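Local structure of testis-expressed protein 101 (Mus musculus, 7BPS) at residues A[8-13]-A[25-30]; A[40-45]-A[52-57]. The protein takes part in fertilization, controlling the binding of sperm to the zona pellucida and their migration into the oviduct, probably through the adhesion molecule ADAM3. All coordinates share one frame; numbering follows the deposited sequence.

Contact 1: A[8-13]-A[25-30]; sequences QVSQTL and WTSKAE. With FUC (alpha-L-fucopyranose), chain C.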
loop_
_atom_site.group_PDB
_atom_site.type_symbol
_atom_site.label_atom_id
_atom_site.label_comp_id
_atom_site.label_asym_id
_atom_site.label_seq_id
_atom_site.Cartn_x
_atom_site.Cartn_y
_atom_site.Cartn_z
ATOM N N GLN A 8 -6.149 13.712 13.225
ATOM C CA GLN A 8 -6.327 13.948 11.771
ATOM C C GLN A 8 -7.162 12.796 11.202
ATOM O O GLN A 8 -7.045 11.632 11.715
ATOM C CB GLN A 8 -4.974 14.091 11.099
ATOM C CG GLN A 8 -4.305 15.418 11.424
ATOM C CD GLN A 8 -3.129 15.676 10.516
ATOM O OE1 GLN A 8 -3.061 15.121 9.421
ATOM N NE2 GLN A 8 -2.186 16.492 10.969
ATOM N N VAL A 9 -8.059 13.111 10.265
ATOM C CA VAL A 9 -8.985 12.127 9.625
ATOM C C VAL A 9 -9.002 12.380 8.105
ATOM O O VAL A 9 -9.132 13.546 7.671
ATOM C CB VAL A 9 -10.394 12.190 10.242
ATOM C CG1 VAL A 9 -11.349 11.185 9.611
ATOM C CG2 VAL A 9 -10.341 11.985 11.753
ATOM N N SER A 10 -8.777 11.322 7.332
ATOM C CA SER A 10 -8.789 11.318 5.851
ATOM C C SER A 10 -8.661 9.878 5.363
ATOM O O SER A 10 -7.968 9.086 6.016
ATOM C CB SER A 10 -7.726 12.202 5.268
ATOM O OG SER A 10 -6.489 11.931 5.871
ATOM N N GLN A 11 -9.385 9.566 4.297
ATOM C CA GLN A 11 -9.257 8.303 3.546
ATOM C C GLN A 11 -9.064 8.725 2.099
ATOM O O GLN A 11 -9.962 9.436 1.609
ATOM C CB GLN A 11 -10.486 7.409 3.756
ATOM C CG GLN A 11 -10.625 6.884 5.188
ATOM C CD GLN A 11 -11.239 7.853 6.180
ATOM O OE1 GLN A 11 -12.228 8.505 5.891
ATOM N NE2 GLN A 11 -10.626 7.994 7.348
ATOM N N THR A 12 -7.917 8.393 1.501
ATOM C CA THR A 12 -7.583 8.729 0.090
ATOM C C THR A 12 -7.035 7.490 -0.612
ATOM O O THR A 12 -6.362 6.646 0.019
ATOM C CB THR A 12 -6.602 9.906 -0.005
ATOM O OG1 THR A 12 -5.309 9.476 0.439
ATOM C CG2 THR A 12 -7.050 11.096 0.825
ATOM N N LEU A 13 -7.388 7.386 -1.880
ATOM C CA LEU A 13 -6.841 6.460 -2.881
ATOM C C LEU A 13 -6.357 7.317 -4.050
ATOM O O LEU A 13 -7.109 8.155 -4.521
ATOM C CB LEU A 13 -7.957 5.510 -3.332
ATOM C CG LEU A 13 -8.645 4.659 -2.257
ATOM C CD1 LEU A 13 -9.929 4.047 -2.793
ATOM C CD2 LEU A 13 -7.739 3.566 -1.729
ATOM N N TRP A 25 -0.000 14.686 3.152
ATOM C CA TRP A 25 -0.829 13.816 4.035
ATOM C C TRP A 25 -1.492 14.601 5.190
ATOM O O TRP A 25 -2.316 14.004 5.911
ATOM C CB TRP A 25 0.046 12.679 4.580
ATOM C CG TRP A 25 -0.704 11.459 5.004
ATOM C CD1 TRP A 25 -2.029 11.206 4.850
ATOM C CD2 TRP A 25 -0.131 10.285 5.602
ATOM N NE1 TRP A 25 -2.329 9.967 5.351
ATOM C CE2 TRP A 25 -1.188 9.379 5.812
ATOM C CE3 TRP A 25 1.164 9.919 5.994
ATOM C CZ2 TRP A 25 -0.981 8.118 6.354
ATOM C CZ3 TRP A 25 1.362 8.681 6.561
ATOM C CH2 TRP A 25 0.300 7.791 6.730
ATOM N N THR A 26 -1.144 15.877 5.378
ATOM C CA THR A 26 -1.804 16.787 6.351
ATOM C C THR A 26 -3.311 16.840 6.048
ATOM O O THR A 26 -3.690 17.144 4.913
ATOM C CB THR A 26 -1.162 18.180 6.344
ATOM O OG1 THR A 26 0.224 18.008 6.647
ATOM C CG2 THR A 26 -1.798 19.153 7.321
ATOM N N SER A 27 -4.124 16.544 7.050
ATOM C CA SER A 27 -5.596 16.365 6.975
ATOM C C SER A 27 -6.255 17.161 8.114
ATOM O O SER A 27 -5.558 17.482 9.086
ATOM C CB SER A 27 -5.944 14.891 7.057
ATOM O OG SER A 27 -5.152 14.109 6.169
ATOM N N LYS A 28 -7.558 17.424 8.003
ATOM C CA LYS A 28 -8.380 18.159 9.002
ATOM C C LYS A 28 -8.507 17.280 10.248
ATOM O O LYS A 28 -8.565 16.064 10.072
ATOM C CB LYS A 28 -9.801 18.444 8.491
ATOM C CG LYS A 28 -9.989 18.769 7.002
ATOM C CD LYS A 28 -9.851 20.240 6.619
ATOM C CE LYS A 28 -11.173 20.930 6.350
ATOM N NZ LYS A 28 -11.054 22.402 6.484
ATOM N N ALA A 29 -8.567 17.882 11.442
ATOM C CA ALA A 29 -8.802 17.206 12.746
ATOM C C ALA A 29 -10.303 16.980 12.966
ATOM O O ALA A 29 -11.121 17.695 12.367
ATOM C CB ALA A 29 -8.215 18.038 13.861
ATOM N N GLU A 30 -10.646 15.960 13.735
ATOM C CA GLU A 30 -12.029 15.626 14.161
ATOM C C GLU A 30 -11.936 15.082 15.583
ATOM O O GLU A 30 -10.835 14.600 15.968
ATOM C CB GLU A 30 -12.705 14.577 13.269
ATOM C CG GLU A 30 -13.024 15.081 11.872
ATOM C CD GLU A 30 -13.757 14.066 11.017
ATOM O OE1 GLU A 30 -14.198 13.037 11.577
ATOM O OE2 GLU A 30 -13.847 14.289 9.784
HETATM C C1 FUC C . -5.154 22.471 3.671
HETATM C C2 FUC C . -6.273 22.221 2.689
HETATM C C3 FUC C . -6.249 20.715 2.380
HETATM C C4 FUC C . -6.312 19.860 3.650
HETATM C C5 FUC C . -5.560 20.441 4.884
HETATM C C6 FUC C . -6.264 20.107 6.194
HETATM O O2 FUC C . -6.037 23.079 1.557
HETATM O O3 FUC C . -7.337 20.307 1.535
HETATM O O4 FUC C . -7.693 19.571 3.945
HETATM O O5 FUC C . -5.336 21.863 4.937
HETATM O O HOH W 1 0.164 17.223 9.520
HETATM O O HOH W 2 -5.231 9.840 4.655
#
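Ser-10 and Ser-27 meet hydroxyl to hydroxyl, their OG atoms 2.6 Å apart, in the tightly packed part of this contact. The OG of Ser-27 also donates to Trp-25 O (2.8 Å), while a water joins Ser-10 OG to the edge of the Trp-25 indole at NE1. Beside this network Gln-8 stretches along residues 26-27, its chain extended beyond CG (chi2 -167°), and OE1 accepts Ser-27 N at 3.0 Å. That N-H comes from above the carboxamide plane, and Lys-58 gives OE1 a second donor and also binds Trp-25 O. The nitrogen of the same amide, NE2, reaches Thr-26 OG1 through another water. The backbones are tied by Val-9 N to Lys-28 O (3.0 Å), next to the non-hydrogen-bonded antiparallel pair Gln-8 and Ala-29.

The outer side is looser. Val-9 crosses Glu-30 at about a right angle, with CG2 3.8 Å from Glu-30 CB; Lys-28, poorly ordered, is modelled with CD 3.5 Å from fucose O4, a loosely defined approach. Short strand 29-31, outermost in this chain's sheet, here borders strand 6-16 in the first of two tandem Ly6/uPAR domains, of the three-finger fold family.

Contact 2: A[40-45]-A[52-57]; sequences ETVLLI and TVVLAS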
loop_
_atom_site.group_PDB
_atom_site.type_symbol
_atom_site.label_atom_id
_atom_site.label_comp_id
_atom_site.label_asym_id
_atom_site.label_seq_id
_atom_site.Cartn_x
_atom_site.Cartn_y
_atom_site.Cartn_z
ATOM N N GLU A 40 -2.100 6.824 11.646
ATOM C CA GLU A 40 -1.813 7.198 10.241
ATOM C C GLU A 40 -1.182 5.960 9.607
ATOM O O GLU A 40 -0.174 5.456 10.149
ATOM C CB GLU A 40 -0.932 8.446 10.170
ATOM C CG GLU A 40 0.342 8.322 10.987
ATOM C CD GLU A 40 1.109 9.610 11.240
ATOM O OE1 GLU A 40 2.263 9.492 11.696
ATOM O OE2 GLU A 40 0.566 10.709 10.967
ATOM N N THR A 41 -1.813 5.428 8.564
ATOM C CA THR A 41 -1.372 4.209 7.853
ATOM C C THR A 41 -1.382 4.498 6.361
ATOM O O THR A 41 -2.415 4.961 5.862
ATOM C CB THR A 41 -2.284 3.025 8.161
ATOM O OG1 THR A 41 -2.270 2.832 9.576
ATOM C CG2 THR A 41 -1.868 1.758 7.444
ATOM N N VAL A 42 -0.280 4.225 5.676
ATOM C CA VAL A 42 -0.213 4.358 4.198
ATOM C C VAL A 42 0.386 3.084 3.635
ATOM O O VAL A 42 1.335 2.582 4.231
ATOM C CB VAL A 42 0.587 5.607 3.799
ATOM C CG1 VAL A 42 2.001 5.617 4.377
ATOM C CG2 VAL A 42 0.598 5.784 2.305
ATOM N N LEU A 43 -0.155 2.604 2.521
ATOM C CA LEU A 43 0.379 1.476 1.723
ATOM C C LEU A 43 0.661 2.007 0.321
ATOM O O LEU A 43 -0.215 2.683 -0.235
ATOM C CB LEU A 43 -0.655 0.349 1.693
ATOM C CG LEU A 43 -0.282 -0.889 0.883
ATOM C CD1 LEU A 43 1.030 -1.497 1.314
ATOM C CD2 LEU A 43 -1.371 -1.929 0.995
ATOM N N LEU A 44 1.841 1.702 -0.223
ATOM C CA LEU A 44 2.283 2.155 -1.568
ATOM C C LEU A 44 2.617 0.928 -2.390
ATOM O O LEU A 44 3.379 0.097 -1.909
ATOM C CB LEU A 44 3.500 3.079 -1.433
ATOM C CG LEU A 44 3.239 4.362 -0.644
ATOM C CD1 LEU A 44 3.679 4.232 0.809
ATOM C CD2 LEU A 44 3.917 5.549 -1.287
ATOM N N ILE A 45 2.041 0.808 -3.574
ATOM C CA ILE A 45 2.255 -0.365 -4.476
ATOM C C ILE A 45 2.587 0.143 -5.880
ATOM O O ILE A 45 1.866 1.022 -6.393
ATOM C CB ILE A 45 1.032 -1.283 -4.480
ATOM C CG1 ILE A 45 0.638 -1.700 -3.062
ATOM C CG2 ILE A 45 1.294 -2.478 -5.362
ATOM C CD1 ILE A 45 -0.770 -2.223 -2.940
ATOM N N THR A 52 2.502 4.824 -8.730
ATOM C CA THR A 52 2.387 4.166 -7.414
ATOM C C THR A 52 0.952 4.347 -6.914
ATOM O O THR A 52 0.464 5.505 -6.881
ATOM C CB THR A 52 3.416 4.744 -6.446
ATOM O OG1 THR A 52 4.692 4.423 -6.980
ATOM C CG2 THR A 52 3.306 4.175 -5.056
ATOM N N VAL A 53 0.307 3.243 -6.553
ATOM C CA VAL A 53 -1.008 3.282 -5.864
ATOM C C VAL A 53 -0.743 3.665 -4.402
ATOM O O VAL A 53 0.137 3.072 -3.787
ATOM C CB VAL A 53 -1.738 1.935 -5.986
ATOM C CG1 VAL A 53 -3.107 1.962 -5.319
ATOM C CG2 VAL A 53 -1.884 1.554 -7.443
ATOM N N VAL A 54 -1.469 4.647 -3.888
ATOM C CA VAL A 54 -1.369 5.117 -2.484
ATOM C C VAL A 54 -2.749 4.990 -1.816
ATOM O O VAL A 54 -3.727 5.671 -2.272
ATOM C CB VAL A 54 -0.795 6.537 -2.428
ATOM C CG1 VAL A 54 -0.559 6.981 -1.023
ATOM C CG2 VAL A 54 0.506 6.620 -3.193
ATOM N N LEU A 55 -2.833 4.080 -0.832
ATOM C CA LEU A 55 -3.944 3.939 0.135
ATOM C C LEU A 55 -3.463 4.584 1.440
ATOM O O LEU A 55 -2.559 4.023 2.098
ATOM C CB LEU A 55 -4.314 2.462 0.320
ATOM C CG LEU A 55 -4.669 1.703 -0.963
ATOM C CD1 LEU A 55 -3.444 0.995 -1.539
ATOM C CD2 LEU A 55 -5.783 0.692 -0.753
ATOM N N ALA A 56 -3.998 5.762 1.758
ATOM C CA ALA A 56 -3.625 6.585 2.929
ATOM C C ALA A 56 -4.848 6.793 3.832
ATOM O O ALA A 56 -5.876 7.369 3.379
ATOM C CB ALA A 56 -3.027 7.903 2.489
ATOM N N SER A 57 -4.713 6.351 5.080
ATOM C CA SER A 57 -5.751 6.419 6.128
ATOM C C SER A 57 -5.234 7.178 7.354
ATOM O O SER A 57 -4.174 6.815 7.870
ATOM C CB SER A 57 -6.194 5.057 6.517
ATOM O OG SER A 57 -7.001 5.155 7.656
#
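Val-42 and Val-54 lie at the apolar centre, on the face of the hairpin that also carries Leu-44 and Ala-56. With chi1 of 57° Val-42 CG1 sits between the backbone N and the carbonyl carbon, and CG2, anti to the N, meets Val-54 CG1 at 3.7 Å and, less closely, the methyl of Ala-56. The other Val-54 methyl, CG2, touches Leu-44 CD2 at 4.1 Å; these two side chains run side by side and point the same way. Trp-25 and Tyr-84 pack on Val-42 beyond the hairpin. On the face of Leu-43, Ile-45, Val-53 and Leu-55 the mutual contacts are longer, with Leu-55 CD1 lying 4.3 Å from Leu-43 CB and 4.4 Å from Ile-45 CD1. Here Phe-151 touches Leu-43 and Leu-55, and Leu-149 touches Ile-45, both from strand 143-152.

Between the two faces, the hydrogen-bonded pairs Thr-41 with Ser-57, Leu-43 with Leu-55 and Ile-45 with Val-53 each exchange two backbone bonds. At the Thr-41/Ser-57 end, Thr-41 N to Ser-57 O is 2.8 Å and nearly straight (172°). Toward the turn, Leu-44 CB rests on Thr-52 CG2 at 3.8 Å.

Polar side chains gather at the opposite end. Gln-39 bonds to both Thr-41 OG1 and Ser-57 OG, bridging the two strands. Glu-40 turns away from strand 52-57, and its buried carboxylate receives bonds from Asn-86, Tyr-84 and Lys-96 N. Backbone bonding thus fixes the register, while mostly aliphatic side chains make the packing on both faces and hydrogen bonds satisfy the buried polar end, including an acid that these donors would probably stabilise as a carboxylate.

In the fold
Both contacts belong to one antiparallel sheet, in which strand 52-61 lies between 6-16 and 37-46. Contact 2 is buried close to the middle of the chain, whereas contact 1 is only partly buried, farther out beside the glycan. Their centres are 12 Å apart, yet they touch: Thr-12 N probably bonds to Ala-56 O at 3.0 Å, Leu-13 CD2 meets Leu-55 CD2, and the Trp-25 indole packs on Ala-56 and Thr-41. Regular strand pairing with aliphatic packing dominates 40-45 and 52-57; side-chain hydroxyls, an amide and waters do more of the joining in 8-13 and 25-30. Lys-58 serves contact 1 directly and makes a weak, long ion pair with Glu-40 of contact 2.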